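SAM-dependent methyltransferase (Geobacter sulfurreducens, PDB 5BP7) binds S-adenosyl-L-homocysteine, the spent methyl donor, and is probably a methyltransferase of the S-adenosylmethionine-dependent class whose substrate is not established. Local coordinates at residues A[69-79]-A[97-107]; A[130-138]-A[158-166]. All blocks are in the same frame, centred on the assembly; numbering follows the deposited sequence.

Interaction 1 (A[69-79]-A[97-107]); sequences GSGEMLCTWAR and QAKLRAEELGV. With SAH (S-adenosyl-L-homocysteine), chain D.
Ser70 OG donates to Gln97 OE1 at 2.7 Å, in the plane of that amide carbonyl, and also bonds His40, a residue of the S-adenosyl-L-homocysteine site. Further along the helix pair, Arg101 holds Glu72 side-on. Arg101 NE meets Glu72 OE1 at 2.8 Å, and Arg101 NH2 meets Glu72 OE2, also at 2.8 Å. Both bonds are nearly straight, and each oxygen uses its syn lone pair. Carboxylate and guanidinium are only 7° from coplanar. Arg101 sets out with CG anti to its own N (chi1 -168°), then bends at chi2, which turns NE toward the glutamate. NH1 takes Glu104 OE1 from above that carboxylate, and Leu105 CD1 lies over the centre of the guanidinium. Two acids thus probably steady the flat group. Between the helices, Cys75 SG rests against Ala102, 3.9 Å from its CB, and Ala78 CB meets Val107 CB at 3.8 Å. The segments 72-79 and 97-104 run nearly parallel, 12° apart, and Phe113 of strand 111-115 touches Cys75 and Ala98. Gly69, on the glycine-rich turn, touches the ligand ribose. Polar bonds therefore tie this turn and the first helical turn to helix 97-104, while apolar side chains fill the space between the helices.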
# COMPACT_ATOMS: atom_id res chain seq x y z
N GLY A 69 -1.78 4.26 -5.44
CA GLY A 69 -0.75 3.61 -6.25
C GLY A 69 -1.10 3.63 -7.72
O GLY A 69 -1.47 4.69 -8.25
N SER A 70 -0.99 2.47 -8.37
CA SER A 70 -1.38 2.29 -9.75
C SER A 70 -2.81 1.77 -9.85
O SER A 70 -3.21 1.19 -10.86
CB SER A 70 -0.39 1.38 -10.46
OG SER A 70 0.91 1.98 -10.48
N GLY A 71 -3.61 1.97 -8.80
CA GLY A 71 -5.05 1.74 -8.83
C GLY A 71 -5.53 0.30 -8.85
O GLY A 71 -6.71 0.07 -9.07
N GLU A 72 -4.65 -0.67 -8.62
CA GLU A 72 -5.02 -2.08 -8.82
C GLU A 72 -6.21 -2.54 -7.95
O GLU A 72 -7.09 -3.27 -8.43
CB GLU A 72 -3.84 -3.00 -8.58
CG GLU A 72 -4.07 -4.43 -9.09
CD GLU A 72 -4.13 -4.57 -10.60
OE1 GLU A 72 -3.98 -3.59 -11.35
OE2 GLU A 72 -4.30 -5.71 -11.07
N MSE A 73 -6.22 -2.10 -6.70
CA MSE A 73 -7.29 -2.45 -5.77
C MSE A 73 -8.61 -1.97 -6.27
O MSE A 73 -9.57 -2.75 -6.39
CB MSE A 73 -6.98 -1.90 -4.39
CG MSE A 73 -7.92 -2.49 -3.33
SE MSE A 73 -7.41 -1.77 -1.56
CE MSE A 73 -8.38 -0.07 -1.69
N LEU A 74 -8.69 -0.67 -6.58
CA LEU A 74 -9.95 -0.08 -7.06
C LEU A 74 -10.40 -0.70 -8.38
O LEU A 74 -11.58 -1.03 -8.54
CB LEU A 74 -9.84 1.45 -7.18
CG LEU A 74 -9.86 2.23 -5.86
CD1 LEU A 74 -9.66 3.72 -6.11
CD2 LEU A 74 -11.17 2.03 -5.12
N CYS A 75 -9.47 -0.86 -9.31
CA CYS A 75 -9.82 -1.35 -10.63
C CYS A 75 -10.32 -2.78 -10.59
O CYS A 75 -11.37 -3.09 -11.14
CB CYS A 75 -8.64 -1.25 -11.59
SG CYS A 75 -8.26 0.44 -12.11
N THR A 76 -9.56 -3.66 -9.94
CA THR A 76 -9.92 -5.08 -9.90
C THR A 76 -11.24 -5.32 -9.09
O THR A 76 -12.06 -6.16 -9.46
CB THR A 76 -8.81 -5.97 -9.32
OG1 THR A 76 -8.46 -5.52 -8.00
CG2 THR A 76 -7.58 -5.97 -10.23
N TRP A 77 -11.43 -4.56 -8.03
CA TRP A 77 -12.66 -4.67 -7.24
C TRP A 77 -13.88 -4.05 -7.97
O TRP A 77 -15.02 -4.53 -7.82
CB TRP A 77 -12.47 -4.05 -5.85
CG TRP A 77 -11.52 -4.79 -4.94
CD1 TRP A 77 -10.76 -5.88 -5.24
CD2 TRP A 77 -11.16 -4.41 -3.60
NE1 TRP A 77 -9.97 -6.22 -4.17
CE2 TRP A 77 -10.19 -5.34 -3.16
CE3 TRP A 77 -11.55 -3.37 -2.74
CZ2 TRP A 77 -9.64 -5.28 -1.88
CZ3 TRP A 77 -10.99 -3.31 -1.46
CH2 TRP A 77 -10.04 -4.26 -1.05
N ALA A 78 -13.65 -2.99 -8.75
CA ALA A 78 -14.71 -2.47 -9.64
C ALA A 78 -15.15 -3.53 -10.65
O ALA A 78 -16.35 -3.75 -10.84
CB ALA A 78 -14.27 -1.20 -10.34
N ARG A 79 -14.16 -4.21 -11.24
CA ARG A 79 -14.45 -5.33 -12.15
C ARG A 79 -15.19 -6.48 -11.45
O ARG A 79 -16.22 -6.92 -11.93
CB ARG A 79 -13.16 -5.86 -12.77
CG ARG A 79 -13.34 -6.97 -13.80
CD ARG A 79 -12.00 -7.61 -14.15
NE ARG A 79 -11.40 -8.21 -12.95
CZ ARG A 79 -10.10 -8.40 -12.73
NH1 ARG A 79 -9.18 -8.10 -13.65
NH2 ARG A 79 -9.70 -8.94 -11.57
N GLN A 97 -1.02 5.40 -14.83
CA GLN A 97 -1.14 3.95 -14.93
C GLN A 97 -2.49 3.44 -14.43
O GLN A 97 -3.06 2.52 -15.01
CB GLN A 97 -0.02 3.28 -14.16
CG GLN A 97 1.36 3.45 -14.79
CD GLN A 97 2.43 2.68 -14.03
OE1 GLN A 97 2.22 2.27 -12.87
NE2 GLN A 97 3.56 2.44 -14.68
N ALA A 98 -2.99 4.06 -13.36
CA ALA A 98 -4.29 3.72 -12.78
C ALA A 98 -5.41 3.96 -13.77
O ALA A 98 -6.25 3.09 -14.00
CB ALA A 98 -4.53 4.50 -11.51
N LYS A 99 -5.39 5.14 -14.38
CA LYS A 99 -6.34 5.48 -15.44
C LYS A 99 -6.33 4.49 -16.62
O LYS A 99 -7.39 4.05 -17.05
CB LYS A 99 -6.09 6.90 -15.95
CG LYS A 99 -6.52 7.94 -14.95
CD LYS A 99 -5.95 9.31 -15.26
CE LYS A 99 -6.59 10.30 -14.32
NZ LYS A 99 -6.06 11.66 -14.53
N LEU A 100 -5.13 4.18 -17.13
CA LEU A 100 -4.97 3.16 -18.17
C LEU A 100 -5.54 1.81 -17.75
O LEU A 100 -6.21 1.13 -18.52
CB LEU A 100 -3.51 2.96 -18.54
CG LEU A 100 -2.91 4.06 -19.40
CD1 LEU A 100 -1.39 3.97 -19.38
CD2 LEU A 100 -3.41 4.02 -20.84
N ARG A 101 -5.27 1.43 -16.50
CA ARG A 101 -5.76 0.17 -15.98
C ARG A 101 -7.29 0.12 -15.96
O ARG A 101 -7.89 -0.90 -16.35
CB ARG A 101 -5.21 -0.06 -14.57
CG ARG A 101 -5.41 -1.46 -13.99
CD ARG A 101 -4.69 -2.52 -14.82
NE ARG A 101 -4.69 -3.78 -14.09
CZ ARG A 101 -4.86 -4.99 -14.62
NH1 ARG A 101 -5.03 -5.16 -15.93
NH2 ARG A 101 -4.86 -6.04 -13.83
N ALA A 102 -7.91 1.21 -15.51
CA ALA A 102 -9.37 1.31 -15.48
C ALA A 102 -10.00 1.13 -16.87
O ALA A 102 -10.99 0.42 -17.03
CB ALA A 102 -9.78 2.64 -14.88
N GLU A 103 -9.38 1.75 -17.87
CA GLU A 103 -9.81 1.56 -19.24
C GLU A 103 -9.60 0.15 -19.72
O GLU A 103 -10.52 -0.46 -20.26
CB GLU A 103 -9.09 2.53 -20.17
CG GLU A 103 -9.61 3.91 -19.99
CD GLU A 103 -9.05 4.79 -21.08
OE1 GLU A 103 -9.76 4.97 -22.10
OE2 GLU A 103 -7.90 5.24 -20.93
N GLU A 104 -8.40 -0.37 -19.52
CA GLU A 104 -8.10 -1.74 -19.86
C GLU A 104 -9.14 -2.74 -19.33
O GLU A 104 -9.49 -3.70 -20.02
CB GLU A 104 -6.73 -2.11 -19.31
CG GLU A 104 -6.24 -3.46 -19.77
CD GLU A 104 -4.90 -3.84 -19.17
OE1 GLU A 104 -4.43 -3.18 -18.21
OE2 GLU A 104 -4.32 -4.83 -19.69
N LEU A 105 -9.61 -2.54 -18.10
CA LEU A 105 -10.58 -3.45 -17.49
C LEU A 105 -12.06 -3.05 -17.65
O LEU A 105 -12.93 -3.70 -17.11
CB LEU A 105 -10.26 -3.62 -16.01
CG LEU A 105 -8.88 -4.16 -15.64
CD1 LEU A 105 -8.82 -4.32 -14.13
CD2 LEU A 105 -8.58 -5.48 -16.32
N GLY A 106 -12.34 -2.00 -18.41
CA GLY A 106 -13.71 -1.57 -18.65
C GLY A 106 -14.42 -0.95 -17.46
O GLY A 106 -15.63 -1.03 -17.37
N VAL A 107 -13.68 -0.34 -16.55
CA VAL A 107 -14.26 0.25 -15.33
C VAL A 107 -13.91 1.73 -15.14
O VAL A 107 -13.99 2.25 -14.02
CB VAL A 107 -13.86 -0.56 -14.07
CG1 VAL A 107 -14.40 -1.98 -14.16
CG2 VAL A 107 -12.35 -0.57 -13.87
N SAH D . -2.03 1.27 -1.82
CA SAH D . -1.18 1.23 -3.07
CB SAH D . 0.12 2.03 -2.95
CG SAH D . 1.04 1.79 -1.75
SD SAH D . 2.66 2.46 -2.03
C SAH D . -0.88 -0.17 -3.52
O SAH D . -1.17 -1.14 -2.81
OXT SAH D . -0.33 -0.38 -4.61
C5' SAH D . 2.64 4.11 -1.31
C4' SAH D . 1.93 5.07 -2.27
O4' SAH D . 1.58 6.27 -1.59
C3' SAH D . 2.76 5.47 -3.49
O3' SAH D . 2.01 5.16 -4.66
C2' SAH D . 2.99 6.96 -3.36
O2' SAH D . 2.90 7.62 -4.62
C1' SAH D . 1.81 7.34 -2.49
N9 SAH D . 1.92 8.52 -1.62
C8 SAH D . 2.93 8.87 -0.78
N7 SAH D . 2.67 9.97 -0.11
C5 SAH D . 1.39 10.34 -0.53
C6 SAH D . 0.54 11.42 -0.20
N6 SAH D . 0.89 12.37 0.69
N1 SAH D . -0.67 11.51 -0.81
C2 SAH D . -1.02 10.56 -1.70
N3 SAH D . -0.29 9.51 -2.09
C4 SAH D . 0.92 9.45 -1.46

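Interaction 2 (A[130-138]-A[158-166]); sequences AACVGATWI and IILIGEPYW. With SAH (S-adenosyl-L-homocysteine), chain D.
Thr136 OG1 donates to Glu163 OE1 at 2.6 Å, meeting the carboxylate on its syn side. The threonine holds OG1 between its backbone N and carbonyl carbon (chi1 58°), and the two side chains cross at about a right angle. Water 1 donates to Glu163 OE1 and to Gly162 O, 2.9 Å from the latter. It also accepts a weak bond from Thr136 N. Glu163 OE1 thus accepts from a hydroxyl and a water. Gly162 O takes the same water and a weak bond from Gly134 N. Four regular backbone bonds join the parallel strands. Cys132 is held at both ends: its N donates to Leu160 O at 2.9 Å, and its O accepts from Gly162 N at 3.0 Å. Ala130 is bonded likewise, its N to Ile158 O and its O from Leu160 N. Ala131 turns its backbone bonds the other way, to strand 62-66. At the end of the pairing, Val133 O accepts from the ligand amino N at 2.8 Å and from Asn41 ND2. These are adjacent parallel strands in the mixed seven-stranded sheet of a Rossmann-like methyltransferase, with the ligand site at the C-terminal end of strand 127-133.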
# COMPACT_ATOMS: atom_id res chain seq x y z
N ALA A 130 -13.15 3.04 3.52
CA ALA A 130 -12.17 4.12 3.51
C ALA A 130 -10.82 3.50 3.79
O ALA A 130 -10.58 2.99 4.90
CB ALA A 130 -12.50 5.16 4.55
N ALA A 131 -9.92 3.58 2.82
CA ALA A 131 -8.70 2.81 2.82
C ALA A 131 -7.41 3.62 2.73
O ALA A 131 -7.33 4.59 2.01
CB ALA A 131 -8.74 1.83 1.68
N CYS A 132 -6.39 3.17 3.47
CA CYS A 132 -5.01 3.62 3.27
C CYS A 132 -4.11 2.40 3.43
O CYS A 132 -3.80 1.96 4.56
CB CYS A 132 -4.63 4.72 4.25
SG CYS A 132 -2.93 5.29 4.03
N VAL A 133 -3.72 1.84 2.28
CA VAL A 133 -3.05 0.54 2.20
C VAL A 133 -1.58 0.76 1.91
O VAL A 133 -1.15 0.86 0.77
CB VAL A 133 -3.72 -0.35 1.13
CG1 VAL A 133 -3.08 -1.72 1.04
CG2 VAL A 133 -5.18 -0.53 1.48
N GLY A 134 -0.80 0.85 2.98
CA GLY A 134 0.65 0.98 2.88
C GLY A 134 1.17 2.41 2.74
O GLY A 134 2.30 2.60 2.31
N ALA A 135 0.39 3.40 3.16
CA ALA A 135 0.87 4.77 3.17
C ALA A 135 0.43 5.52 4.43
O ALA A 135 -0.05 6.64 4.34
CB ALA A 135 0.39 5.48 1.91
N THR A 136 0.65 4.93 5.61
CA THR A 136 0.14 5.48 6.86
C THR A 136 0.86 6.72 7.38
O THR A 136 0.41 7.34 8.34
CB THR A 136 0.07 4.42 7.98
OG1 THR A 136 1.37 3.85 8.21
CG2 THR A 136 -0.94 3.35 7.60
N TRP A 137 1.97 7.08 6.76
CA TRP A 137 2.58 8.38 6.99
C TRP A 137 1.67 9.53 6.58
O TRP A 137 1.76 10.61 7.14
CB TRP A 137 3.93 8.51 6.27
CG TRP A 137 3.87 8.29 4.81
CD1 TRP A 137 3.56 9.22 3.85
CD2 TRP A 137 4.10 7.06 4.11
NE1 TRP A 137 3.60 8.64 2.59
CE2 TRP A 137 3.94 7.31 2.73
CE3 TRP A 137 4.46 5.76 4.52
CZ2 TRP A 137 4.13 6.31 1.74
CZ3 TRP A 137 4.65 4.76 3.54
CH2 TRP A 137 4.48 5.05 2.17
N ILE A 138 0.77 9.29 5.62
CA ILE A 138 -0.21 10.29 5.18
C ILE A 138 -0.96 10.94 6.37
O ILE A 138 -1.19 12.15 6.36
CB ILE A 138 -1.21 9.67 4.15
CG1 ILE A 138 -0.51 9.48 2.81
CG2 ILE A 138 -2.45 10.53 3.94
CD1 ILE A 138 -1.25 8.58 1.83
N ILE A 158 -16.36 0.40 6.62
CA ILE A 158 -15.14 -0.29 7.04
C ILE A 158 -13.92 0.58 6.73
O ILE A 158 -13.85 1.20 5.67
CB ILE A 158 -15.00 -1.64 6.31
CG1 ILE A 158 -16.07 -2.61 6.80
CG2 ILE A 158 -13.63 -2.27 6.59
CD1 ILE A 158 -16.30 -3.78 5.86
N ILE A 159 -12.97 0.61 7.67
CA ILE A 159 -11.66 1.23 7.44
C ILE A 159 -10.65 0.13 7.12
O ILE A 159 -10.61 -0.90 7.80
CB ILE A 159 -11.20 2.07 8.66
CG1 ILE A 159 -12.08 3.31 8.77
CG2 ILE A 159 -9.74 2.50 8.53
CD1 ILE A 159 -11.94 4.12 10.04
N LEU A 160 -9.84 0.36 6.08
CA LEU A 160 -8.73 -0.51 5.74
C LEU A 160 -7.41 0.17 5.99
O LEU A 160 -7.18 1.28 5.51
CB LEU A 160 -8.74 -0.93 4.28
CG LEU A 160 -9.83 -1.81 3.74
CD1 LEU A 160 -9.53 -2.11 2.26
CD2 LEU A 160 -9.95 -3.08 4.57
N ILE A 161 -6.57 -0.50 6.76
CA ILE A 161 -5.21 -0.05 7.07
C ILE A 161 -4.23 -1.14 6.65
O ILE A 161 -4.30 -2.28 7.12
CB ILE A 161 -5.04 0.25 8.57
CG1 ILE A 161 -5.86 1.47 9.00
CG2 ILE A 161 -3.58 0.46 8.93
CD1 ILE A 161 -5.36 2.81 8.47
N GLY A 162 -3.28 -0.75 5.80
CA GLY A 162 -2.17 -1.62 5.39
C GLY A 162 -0.91 -1.13 6.05
O GLY A 162 -0.57 0.05 5.93
N GLU A 163 -0.23 -2.02 6.79
CA GLU A 163 0.82 -1.60 7.72
C GLU A 163 1.78 -2.75 7.97
O GLU A 163 1.35 -3.89 8.06
CB GLU A 163 0.20 -1.15 9.06
CG GLU A 163 1.15 -0.69 10.17
CD GLU A 163 1.79 0.69 9.96
OE1 GLU A 163 1.47 1.38 8.97
OE2 GLU A 163 2.65 1.06 10.79
N PRO A 164 3.08 -2.43 8.11
CA PRO A 164 3.99 -3.47 8.51
C PRO A 164 3.86 -3.83 10.00
O PRO A 164 3.35 -3.06 10.79
CB PRO A 164 5.37 -2.86 8.22
CG PRO A 164 5.17 -1.58 7.52
CD PRO A 164 3.79 -1.15 7.89
N TYR A 165 4.35 -5.01 10.35
CA TYR A 165 4.47 -5.41 11.76
C TYR A 165 5.71 -6.29 11.88
O TYR A 165 6.21 -6.79 10.85
CB TYR A 165 3.21 -6.14 12.23
CG TYR A 165 2.96 -7.44 11.54
CD1 TYR A 165 2.25 -7.48 10.34
CD2 TYR A 165 3.42 -8.62 12.07
CE1 TYR A 165 2.01 -8.68 9.69
CE2 TYR A 165 3.20 -9.82 11.42
CZ TYR A 165 2.48 -9.84 10.24
OH TYR A 165 2.24 -11.03 9.62
N TRP A 166 6.23 -6.43 13.11
CA TRP A 166 7.37 -7.31 13.35
C TRP A 166 6.90 -8.75 13.33
O TRP A 166 6.14 -9.19 14.18
CB TRP A 166 8.14 -7.00 14.65
CG TRP A 166 8.81 -5.65 14.68
CD1 TRP A 166 8.58 -4.66 15.56
CD2 TRP A 166 9.81 -5.15 13.77
NE1 TRP A 166 9.34 -3.55 15.27
CE2 TRP A 166 10.11 -3.82 14.17
CE3 TRP A 166 10.48 -5.68 12.65
CZ2 TRP A 166 11.04 -3.01 13.49
CZ3 TRP A 166 11.40 -4.88 11.98
CH2 TRP A 166 11.68 -3.57 12.41
N SAH D . -2.03 1.27 -1.82
CA SAH D . -1.18 1.23 -3.07
CB SAH D . 0.12 2.03 -2.95
CG SAH D . 1.04 1.79 -1.75
SD SAH D . 2.66 2.46 -2.03
C SAH D . -0.88 -0.17 -3.52
O SAH D . -1.17 -1.14 -2.81
OXT SAH D . -0.33 -0.38 -4.61
C5' SAH D . 2.64 4.11 -1.31
C4' SAH D . 1.93 5.07 -2.27
O4' SAH D . 1.58 6.27 -1.59
C3' SAH D . 2.76 5.47 -3.49
O3' SAH D . 2.01 5.16 -4.66
C2' SAH D . 2.99 6.96 -3.36
O2' SAH D . 2.90 7.62 -4.62
C1' SAH D . 1.81 7.34 -2.49
N9 SAH D . 1.92 8.52 -1.62
C8 SAH D . 2.93 8.87 -0.78
N7 SAH D . 2.67 9.97 -0.11
C5 SAH D . 1.39 10.34 -0.53
C6 SAH D . 0.54 11.42 -0.20
N6 SAH D . 0.89 12.37 0.69
N1 SAH D . -0.67 11.51 -0.81
C2 SAH D . -1.02 10.56 -1.70
N3 SAH D . -0.29 9.51 -2.09
C4 SAH D . 0.92 9.45 -1.46
O HOH W 1 1.74 1.76 5.94

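Both contacts are largely buried, but they lie in different layers of the fold. Interaction 1 joins two helices on one side of the sheet, with Arg79 exposed at its edge. Interaction 2 lies nearer the centre of the chain, between adjacent strands of the sheet. A salt bridge and a serine-glutamine bond hold the first contact, together with apolar side chains. Backbone bonds hold the second, helped by one buried threonine-glutamate pair and a water. The two meet through helix 72-79: Met73, a selenomethionine, packs on Ala131 and Val133, and Trp77 on Leu160. Both also reach S-adenosyl-L-homocysteine, through Gly69 in interaction 1 and through Val133, Gly134, Ala135, Trp137 and Ile138 in interaction 2.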